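Local coordinates for protein nidogen (Mus musculus, PDB 1NPE) that probably helps to link the networks of basement membranes, its six-bladed YWTD beta-propeller offering a face that binds laminin, at residues A[96-101]-A[121-126]; A[115-120]-A[136-141]; A[53-58]-A[79-84]. One frame throughout, in Å; residues are numbered along the deposited sequence.

All three contacts lie at joints between successive sheets of a six-bladed beta-propeller. Contacts 1 and 3, centres about 10 Å apart, are corresponding steps one blade apart, though the threonine bond differs by one residue. Contact 3 reaches strand 81-87, the neighbour of strand 92-97 in contact 1, and Asp97 OD2 probably accepts a hydrogen bond from Gly79 N at 2.8 Å. Contact 2, its centre about 7 Å from that of contact 1, joins strand 114-117, the last of its sheet, to strand 135-140 across the same joint. The cadmium ion sits within contact 1; the side chain of Asp140 is about 7 Å from this ion, that of Ser80 about 8 Å.

Contact 1: A[96-101]-A[121-126]; sequences TDSQLD and LVNPRG. With CD (cadmium ion), chain C.
Thr96, Asp101 and Pro124 give up the most surface where residues 96-101 meet 121-126. Thr96 OG1 donates to Arg125 O over 2.8 Å, lying in the carbonyl plane on a lone pair, with a C=O...OG1 angle of 120°. A chi1 of 57° puts OG1 between the backbone N and the carbonyl carbon and leaves CG2 beside Pro124 CB. Threonine suits the place because OG1 bonds while CG2 lies 3.9 Å from Pro124 CB, the two side chains sliding past each other in opposite directions. Pro124 CG rests 3.6 Å from Asp97 O and CD lies against Ser98, so the compact proline fills the step between the strands.

At the loop end a cadmium ion joins the segments. Asp101 OD1 binds it at 2.1 Å, while Asp101 OD2, 3.2 Å from the ion, accepts instead from a metal-bound water; the carboxylate therefore coordinates through one oxygen. Ser98 O at 2.4 Å and Val122 O at 2.3 Å from cadmium add two backbone ligands, and three waters complete a set of six. The cation probably offsets the repulsion among these crowded oxygens. Asp97 shapes the loop from the second shell: Gln99 N meets its OD1 nearly along the C-O axis, an Asx turn, and Leu100 N from 55° above the carboxylate plane, an Asx motif. The side chain of Arg125 leaves its backbone away from 96-101; its NE forms a salt bridge with Glu82 OE1, and Ser98 OG also bonds to Glu82.

Thr96 and Asp97 close strand 92-97 as the last two letters of a YWTD-type signature, and the threonine-to-carbonyl bond beside a proline fastens one blade to the next in this YWTD beta-propeller, here with a metal site at the joint.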
loop_
_atom_site.group_PDB
_atom_site.type_symbol
_atom_site.label_atom_id
_atom_site.label_comp_id
_atom_site.label_asym_id
_atom_site.label_seq_id
_atom_site.Cartn_x
_atom_site.Cartn_y
_atom_site.Cartn_z
ATOM N N THR A 96 6.111 -3.770 -5.495
ATOM C CA THR A 96 4.793 -3.496 -6.035
ATOM C C THR A 96 4.589 -1.990 -6.053
ATOM O O THR A 96 5.107 -1.273 -5.199
ATOM C CB THR A 96 3.686 -4.125 -5.167
ATOM O OG1 THR A 96 3.802 -3.643 -3.818
ATOM C CG2 THR A 96 3.804 -5.644 -5.180
ATOM N N ASP A 97 3.841 -1.517 -7.041
ATOM C CA ASP A 97 3.533 -0.107 -7.184
ATOM C C ASP A 97 2.057 -0.074 -7.547
ATOM O O ASP A 97 1.677 -0.457 -8.649
ATOM C CB ASP A 97 4.378 0.516 -8.299
ATOM C CG ASP A 97 4.199 2.018 -8.403
ATOM O OD1 ASP A 97 3.060 2.515 -8.248
ATOM O OD2 ASP A 97 5.203 2.708 -8.655
ATOM N N SER A 98 1.234 0.380 -6.608
ATOM C CA SER A 98 -0.210 0.436 -6.796
ATOM C C SER A 98 -0.737 1.683 -7.507
ATOM O O SER A 98 -1.951 1.844 -7.671
ATOM C CB SER A 98 -0.907 0.274 -5.447
ATOM O OG SER A 98 -0.540 1.330 -4.583
ATOM N N GLN A 99 0.171 2.574 -7.893
ATOM C CA GLN A 99 -0.186 3.800 -8.608
ATOM C C GLN A 99 0.115 3.575 -10.090
ATOM O O GLN A 99 -0.783 3.681 -10.926
ATOM C CB GLN A 99 0.607 4.990 -8.074
ATOM C CG GLN A 99 0.170 6.341 -8.619
ATOM C CD GLN A 99 0.930 7.491 -7.976
ATOM O OE1 GLN A 99 0.853 7.699 -6.760
ATOM N NE2 GLN A 99 1.683 8.233 -8.787
ATOM N N LEU A 100 1.371 3.251 -10.403
ATOM C CA LEU A 100 1.796 2.972 -11.779
ATOM C C LEU A 100 1.345 1.577 -12.228
ATOM O O LEU A 100 1.545 1.188 -13.377
ATOM C CB LEU A 100 3.313 3.081 -11.910
ATOM C CG LEU A 100 3.872 4.484 -11.697
ATOM C CD1 LEU A 100 5.369 4.468 -11.945
ATOM C CD2 LEU A 100 3.181 5.453 -12.646
ATOM N N ASP A 101 0.768 0.830 -11.291
ATOM C CA ASP A 101 0.244 -0.508 -11.528
ATOM C C ASP A 101 1.237 -1.503 -12.090
ATOM O O ASP A 101 1.052 -2.056 -13.175
ATOM C CB ASP A 101 -1.021 -0.438 -12.389
ATOM C CG ASP A 101 -2.161 0.293 -11.685
ATOM O OD1 ASP A 101 -2.115 0.421 -10.442
ATOM O OD2 ASP A 101 -3.093 0.753 -12.374
ATOM N N LEU A 121 -2.891 -5.539 -12.877
ATOM C CA LEU A 121 -2.532 -5.055 -11.545
ATOM C C LEU A 121 -3.285 -3.770 -11.268
ATOM O O LEU A 121 -3.212 -2.827 -12.041
ATOM C CB LEU A 121 -1.029 -4.794 -11.436
ATOM C CG LEU A 121 -0.102 -6.000 -11.609
ATOM C CD1 LEU A 121 1.340 -5.531 -11.633
ATOM C CD2 LEU A 121 -0.327 -7.017 -10.496
ATOM N N VAL A 122 -4.014 -3.746 -10.163
ATOM C CA VAL A 122 -4.791 -2.577 -9.776
ATOM C C VAL A 122 -4.316 -2.069 -8.415
ATOM O O VAL A 122 -4.028 -0.888 -8.254
ATOM C CB VAL A 122 -6.302 -2.917 -9.745
ATOM C CG1 VAL A 122 -7.123 -1.753 -9.151
ATOM C CG2 VAL A 122 -6.780 -3.229 -11.166
ATOM N N ASN A 123 -4.244 -2.968 -7.438
ATOM C CA ASN A 123 -3.784 -2.614 -6.099
ATOM C C ASN A 123 -2.791 -3.643 -5.542
ATOM O O ASN A 123 -3.015 -4.225 -4.481
ATOM C CB ASN A 123 -4.968 -2.437 -5.136
ATOM C CG ASN A 123 -5.527 -1.009 -5.130
ATOM O OD1 ASN A 123 -6.736 -0.805 -5.056
ATOM N ND2 ASN A 123 -4.645 -0.025 -5.183
ATOM N N PRO A 124 -1.692 -3.913 -6.272
ATOM C CA PRO A 124 -0.735 -4.887 -5.738
ATOM C C PRO A 124 -0.168 -4.301 -4.452
ATOM O O PRO A 124 -0.091 -3.082 -4.306
ATOM C CB PRO A 124 0.334 -4.945 -6.829
ATOM C CG PRO A 124 0.325 -3.537 -7.363
ATOM C CD PRO A 124 -1.171 -3.303 -7.506
ATOM N N ARG A 125 0.215 -5.156 -3.517
ATOM C CA ARG A 125 0.758 -4.662 -2.267
ATOM C C ARG A 125 1.781 -5.635 -1.710
ATOM O O ARG A 125 2.977 -5.425 -1.878
ATOM C CB ARG A 125 -0.378 -4.370 -1.268
ATOM C CG ARG A 125 0.071 -4.006 0.140
ATOM C CD ARG A 125 -1.089 -3.466 0.959
ATOM N NE ARG A 125 -1.345 -2.060 0.669
ATOM C CZ ARG A 125 -2.450 -1.402 1.007
ATOM N NH1 ARG A 125 -3.445 -2.016 1.645
ATOM N NH2 ARG A 125 -2.520 -0.098 0.780
ATOM N N GLY A 126 1.317 -6.710 -1.078
ATOM C CA GLY A 126 2.235 -7.684 -0.523
ATOM C C GLY A 126 3.000 -8.432 -1.596
ATOM O O GLY A 126 2.459 -8.741 -2.654
HETATM CD CD CD C . -3.643 1.185 -9.220
HETATM O O HOH W 1 -3.428 3.772 -9.871
HETATM O O HOH W 2 -5.574 0.902 -10.749
HETATM O O HOH W 3 -4.972 1.825 -7.046
#

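Contact 2: A[115-120]-A[136-141]; sequences VLFDTG and LYWTDW
Phe117 and Trp138 make the tight part of this contact, Phe117 CE2 coming 3.6 Å from Trp138 CH2. The side chains cross at about a right angle, but their rings meet obliquely, planes at 35° and centroids 5.2 Å apart. A chi1 of 67° sets Trp138 CG between the backbone N and the carbonyl carbon, from where the six-membered ring reaches Phe117. Beside them Leu116 and Leu136 reach toward each other tip to tip, CD2 to CD2 at 3.7 Å, and Leu136 CD2 also sits at the edge of the Phe117 ring. A classic beta bulge, in which Leu116 and Phe117 both face Ile103, lets two successive side chains point toward strand 136-140, although the strand axes come no closer than 11.6 Å and run at 72°. Large side chains suit such a span. With an alanine at Phe117, Trp138 CH2 is likely to lose its aromatic neighbour and a gap to open beside Leu136 CD2.

Toward the exposed loop the packing gives way to water. Gly120, whose positive phi favours glycine, holds its O 3.6 Å from Asp140 OD2. Lys147 NZ also bonds to Gly120 O. The Asp140 carboxylate is engaged chiefly with backbone: OD1 accepts from Asn123 N and OD2 from Val122 N.

No direct hydrogen bond joins the segments; their cohesion rests on apolar packing at one end, with a water between Gly120 O and Asp140 OD2 that may link them at the other.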
loop_
_atom_site.group_PDB
_atom_site.type_symbol
_atom_site.label_atom_id
_atom_site.label_comp_id
_atom_site.label_asym_id
_atom_site.label_seq_id
_atom_site.Cartn_x
_atom_site.Cartn_y
_atom_site.Cartn_z
ATOM N N VAL A 115 10.447 -3.710 -15.816
ATOM C CA VAL A 115 9.060 -3.873 -15.426
ATOM C C VAL A 115 8.739 -5.340 -15.663
ATOM O O VAL A 115 8.626 -5.788 -16.806
ATOM C CB VAL A 115 8.118 -2.969 -16.265
ATOM C CG1 VAL A 115 6.663 -3.239 -15.910
ATOM C CG2 VAL A 115 8.447 -1.496 -16.019
ATOM N N LEU A 116 8.641 -6.096 -14.574
ATOM C CA LEU A 116 8.346 -7.520 -14.653
ATOM C C LEU A 116 6.906 -7.758 -15.107
ATOM O O LEU A 116 6.664 -8.567 -15.996
ATOM C CB LEU A 116 8.612 -8.188 -13.299
ATOM C CG LEU A 116 8.987 -9.674 -13.321
ATOM C CD1 LEU A 116 10.214 -9.890 -14.210
ATOM C CD2 LEU A 116 9.260 -10.162 -11.903
ATOM N N PHE A 117 5.961 -7.037 -14.508
ATOM C CA PHE A 117 4.548 -7.162 -14.861
ATOM C C PHE A 117 3.885 -5.794 -14.771
ATOM O O PHE A 117 4.218 -5.003 -13.894
ATOM C CB PHE A 117 3.813 -8.109 -13.898
ATOM C CG PHE A 117 4.379 -9.501 -13.844
ATOM C CD1 PHE A 117 4.229 -10.371 -14.918
ATOM C CD2 PHE A 117 5.046 -9.949 -12.704
ATOM C CE1 PHE A 117 4.734 -11.671 -14.862
ATOM C CE2 PHE A 117 5.558 -11.249 -12.635
ATOM C CZ PHE A 117 5.401 -12.113 -13.719
ATOM N N ASP A 118 2.917 -5.528 -15.640
ATOM C CA ASP A 118 2.229 -4.240 -15.598
ATOM C C ASP A 118 0.814 -4.259 -16.158
ATOM O O ASP A 118 0.276 -3.220 -16.548
ATOM C CB ASP A 118 3.060 -3.143 -16.277
ATOM C CG ASP A 118 3.217 -3.359 -17.766
ATOM O OD1 ASP A 118 2.900 -4.467 -18.258
ATOM O OD2 ASP A 118 3.650 -2.405 -18.443
ATOM N N THR A 119 0.233 -5.449 -16.228
ATOM C CA THR A 119 -1.132 -5.621 -16.700
ATOM C C THR A 119 -1.812 -6.473 -15.641
ATOM O O THR A 119 -1.143 -7.221 -14.935
ATOM C CB THR A 119 -1.193 -6.325 -18.084
ATOM O OG1 THR A 119 -0.488 -7.572 -18.035
ATOM C CG2 THR A 119 -0.584 -5.441 -19.162
ATOM N N GLY A 120 -3.125 -6.319 -15.493
ATOM C CA GLY A 120 -3.857 -7.083 -14.496
ATOM C C GLY A 120 -3.529 -6.691 -13.054
ATOM O O GLY A 120 -3.809 -7.445 -12.119
ATOM N N LEU A 136 7.996 -16.242 -7.074
ATOM C CA LEU A 136 7.546 -14.921 -6.649
ATOM C C LEU A 136 6.051 -15.002 -6.341
ATOM O O LEU A 136 5.300 -15.644 -7.078
ATOM C CB LEU A 136 7.784 -13.922 -7.788
ATOM C CG LEU A 136 7.535 -12.433 -7.549
ATOM C CD1 LEU A 136 8.435 -11.910 -6.431
ATOM C CD2 LEU A 136 7.802 -11.673 -8.828
ATOM N N TYR A 137 5.625 -14.345 -5.262
ATOM C CA TYR A 137 4.218 -14.337 -4.849
ATOM C C TYR A 137 3.773 -12.921 -4.456
ATOM O O TYR A 137 4.522 -12.182 -3.814
ATOM C CB TYR A 137 4.009 -15.255 -3.632
ATOM C CG TYR A 137 4.530 -16.675 -3.788
ATOM C CD1 TYR A 137 5.814 -17.019 -3.361
ATOM C CD2 TYR A 137 3.729 -17.679 -4.336
ATOM C CE1 TYR A 137 6.286 -18.327 -3.476
ATOM C CE2 TYR A 137 4.188 -18.983 -4.456
ATOM C CZ TYR A 137 5.468 -19.302 -4.026
ATOM O OH TYR A 137 5.929 -20.594 -4.159
ATOM N N TRP A 138 2.543 -12.551 -4.793
ATOM C CA TRP A 138 2.055 -11.222 -4.425
ATOM C C TRP A 138 0.552 -11.161 -4.252
ATOM O O TRP A 138 -0.167 -12.068 -4.681
ATOM C CB TRP A 138 2.494 -10.172 -5.449
ATOM C CG TRP A 138 1.869 -10.314 -6.811
ATOM C CD1 TRP A 138 0.716 -9.719 -7.254
ATOM C CD2 TRP A 138 2.400 -11.038 -7.926
ATOM N NE1 TRP A 138 0.507 -10.022 -8.577
ATOM C CE2 TRP A 138 1.526 -10.827 -9.016
ATOM C CE3 TRP A 138 3.536 -11.837 -8.115
ATOM C CZ2 TRP A 138 1.755 -11.388 -10.283
ATOM C CZ3 TRP A 138 3.762 -12.395 -9.370
ATOM C CH2 TRP A 138 2.874 -12.166 -10.438
ATOM N N THR A 139 0.089 -10.103 -3.589
ATOM C CA THR A 139 -1.341 -9.894 -3.384
ATOM C C THR A 139 -1.758 -8.650 -4.152
ATOM O O THR A 139 -0.937 -7.772 -4.429
ATOM C CB THR A 139 -1.717 -9.656 -1.898
ATOM O OG1 THR A 139 -1.280 -8.354 -1.489
ATOM C CG2 THR A 139 -1.088 -10.698 -1.004
ATOM N N ASP A 140 -3.027 -8.607 -4.530
ATOM C CA ASP A 140 -3.596 -7.461 -5.225
ATOM C C ASP A 140 -4.952 -7.318 -4.557
ATOM O O ASP A 140 -5.844 -8.134 -4.768
ATOM C CB ASP A 140 -3.751 -7.732 -6.728
ATOM C CG ASP A 140 -4.244 -6.504 -7.511
ATOM O OD1 ASP A 140 -4.941 -5.640 -6.943
ATOM O OD2 ASP A 140 -3.949 -6.408 -8.717
ATOM N N TRP A 141 -5.098 -6.295 -3.725
ATOM C CA TRP A 141 -6.357 -6.111 -3.016
ATOM C C TRP A 141 -7.497 -5.478 -3.803
ATOM O O TRP A 141 -8.462 -4.996 -3.211
ATOM C CB TRP A 141 -6.140 -5.431 -1.656
ATOM C CG TRP A 141 -5.504 -4.098 -1.710
ATOM C CD1 TRP A 141 -4.171 -3.826 -1.653
ATOM C CD2 TRP A 141 -6.173 -2.835 -1.754
ATOM N NE1 TRP A 141 -3.964 -2.469 -1.649
ATOM C CE2 TRP A 141 -5.177 -1.834 -1.707
ATOM C CE3 TRP A 141 -7.521 -2.449 -1.822
ATOM C CZ2 TRP A 141 -5.482 -0.465 -1.725
ATOM C CZ3 TRP A 141 -7.831 -1.081 -1.842
ATOM C CH2 TRP A 141 -6.812 -0.109 -1.792
HETATM O O HOH W 4 -6.078 -6.521 -10.460
#

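Contact 3: A[53-58]-A[79-84]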
loop_
_atom_site.group_PDB
_atom_site.type_symbol
_atom_site.label_atom_id
_atom_site.label_comp_id
_atom_site.label_asym_id
_atom_site.label_seq_id
_atom_site.Cartn_x
_atom_site.Cartn_y
_atom_site.Cartn_z
ATOM N N THR A 53 10.299 0.792 1.322
ATOM C CA THR A 53 9.635 1.616 0.326
ATOM C C THR A 53 9.017 2.783 1.083
ATOM O O THR A 53 8.539 2.628 2.211
ATOM C CB THR A 53 8.519 0.865 -0.435
ATOM O OG1 THR A 53 7.426 0.580 0.449
ATOM C CG2 THR A 53 9.054 -0.422 -1.037
ATOM N N ASP A 54 9.058 3.951 0.459
ATOM C CA ASP A 54 8.524 5.176 1.031
ATOM C C ASP A 54 7.530 5.779 0.041
ATOM O O ASP A 54 7.884 6.038 -1.110
ATOM C CB ASP A 54 9.683 6.145 1.292
ATOM C CG ASP A 54 9.226 7.581 1.411
ATOM O OD1 ASP A 54 9.816 8.446 0.733
ATOM O OD2 ASP A 54 8.279 7.841 2.178
ATOM N N ILE A 55 6.290 5.975 0.480
ATOM C CA ILE A 55 5.249 6.548 -0.379
ATOM C C ILE A 55 5.185 8.075 -0.323
ATOM O O ILE A 55 4.386 8.690 -1.029
ATOM C CB ILE A 55 3.852 6.031 -0.006
ATOM C CG1 ILE A 55 3.589 6.286 1.481
ATOM C CG2 ILE A 55 3.713 4.571 -0.385
ATOM C CD1 ILE A 55 2.149 6.130 1.880
ATOM N N SER A 56 5.999 8.668 0.545
ATOM C CA SER A 56 6.035 10.116 0.726
ATOM C C SER A 56 6.778 10.878 -0.378
ATOM O O SER A 56 6.217 11.788 -0.989
ATOM C CB SER A 56 6.628 10.451 2.101
ATOM O OG SER A 56 6.665 11.846 2.330
ATOM N N GLU A 57 8.028 10.501 -0.642
ATOM C CA GLU A 57 8.826 11.170 -1.663
ATOM C C GLU A 57 8.318 11.009 -3.104
ATOM O O GLU A 57 8.193 12.005 -3.818
ATOM C CB GLU A 57 10.303 10.785 -1.550
ATOM C CG GLU A 57 11.222 11.594 -2.456
ATOM C CD GLU A 57 12.695 11.307 -2.230
ATOM O OE1 GLU A 57 13.041 10.637 -1.232
ATOM O OE2 GLU A 57 13.517 11.761 -3.052
ATOM N N PRO A 58 8.103 9.765 -3.583
ATOM C CA PRO A 58 8.277 8.445 -2.969
ATOM C C PRO A 58 9.680 7.907 -3.245
ATOM O O PRO A 58 10.419 8.487 -4.042
ATOM C CB PRO A 58 7.225 7.604 -3.690
ATOM C CG PRO A 58 7.271 8.152 -5.060
ATOM C CD PRO A 58 7.282 9.647 -4.802
ATOM N N GLY A 79 5.627 5.446 -8.364
ATOM C CA GLY A 79 4.272 5.819 -8.010
ATOM C C GLY A 79 4.056 5.640 -6.515
ATOM O O GLY A 79 4.400 6.519 -5.717
ATOM N N SER A 80 3.514 4.484 -6.139
ATOM C CA SER A 80 3.242 4.155 -4.741
ATOM C C SER A 80 3.798 2.764 -4.382
ATOM O O SER A 80 3.062 1.776 -4.351
ATOM C CB SER A 80 1.734 4.203 -4.479
ATOM O OG SER A 80 1.451 4.060 -3.100
ATOM N N PRO A 81 5.110 2.680 -4.104
ATOM C CA PRO A 81 5.753 1.403 -3.745
ATOM C C PRO A 81 5.296 0.977 -2.349
ATOM O O PRO A 81 5.509 1.694 -1.377
ATOM C CB PRO A 81 7.246 1.736 -3.813
ATOM C CG PRO A 81 7.286 3.180 -3.402
ATOM C CD PRO A 81 6.078 3.793 -4.102
ATOM N N GLU A 82 4.655 -0.182 -2.257
ATOM C CA GLU A 82 4.121 -0.632 -0.980
ATOM C C GLU A 82 4.546 -2.001 -0.482
ATOM O O GLU A 82 4.101 -2.442 0.577
ATOM C CB GLU A 82 2.603 -0.570 -1.028
ATOM C CG GLU A 82 2.065 0.834 -1.172
ATOM C CD GLU A 82 0.586 0.848 -1.395
ATOM O OE1 GLU A 82 -0.116 -0.016 -0.835
ATOM O OE2 GLU A 82 0.119 1.727 -2.134
ATOM N N GLY A 83 5.376 -2.676 -1.261
ATOM C CA GLY A 83 5.859 -3.991 -0.890
ATOM C C GLY A 83 7.181 -4.188 -1.596
ATOM O O GLY A 83 7.355 -3.728 -2.718
ATOM N N ILE A 84 8.127 -4.833 -0.929
ATOM C CA ILE A 84 9.431 -5.081 -1.511
ATOM C C ILE A 84 9.953 -6.434 -1.035
ATOM O O ILE A 84 9.806 -6.784 0.138
ATOM C CB ILE A 84 10.424 -3.921 -1.183
ATOM C CG1 ILE A 84 11.792 -4.182 -1.815
ATOM C CG2 ILE A 84 10.546 -3.710 0.332
ATOM C CD1 ILE A 84 12.715 -2.970 -1.794
HETATM O O HOH W 5 3.977 7.233 -3.275
#
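Thr53 grips Pro81 through both polar and apolar atoms: OG1 donates to Pro81 O over 2.9 Å, approaching 59° above the carbonyl plane, while CB lies 3.7 Å from Pro81 CB. The methyl CG2, set anti to the carbonyl carbon by a chi1 of 68°, packs 3.8 Å from Ile84 CB. Ile55 leans its CG2 branch against Pro81 O and Ser80 OG. Pro58, after a cis peptide, brings its CG to 3.4 Å from Gly79 O, and its CB meets the Pro81 ring. One water donates to both Ile55 O and Gly79 O.

Farther out, Asp54 orders the loop: OD2 accepts from Ser56 N in an Asx turn and OD1 from Glu57 N. Gly40 N bonds to Thr53 OG1, and Asp97 OD1 receives Ser80 N. Ser80 OG donates to the anti lone pair of Glu82 OE2 at 2.9 Å; Ser98 OG also bonds to Glu82 OE2, and Arg125 NE forms a salt bridge with OE1.

Thr53 thus supplies the one direct hydrogen bond between the segments, with proline packing around it, whereas the Ser80-Glu82 pair meets a basic side chain of another protein's chain, by a hydrogen bond at Ser80 and a weak, long ion pair at Glu82, the glutamate charge being already paired with Arg125.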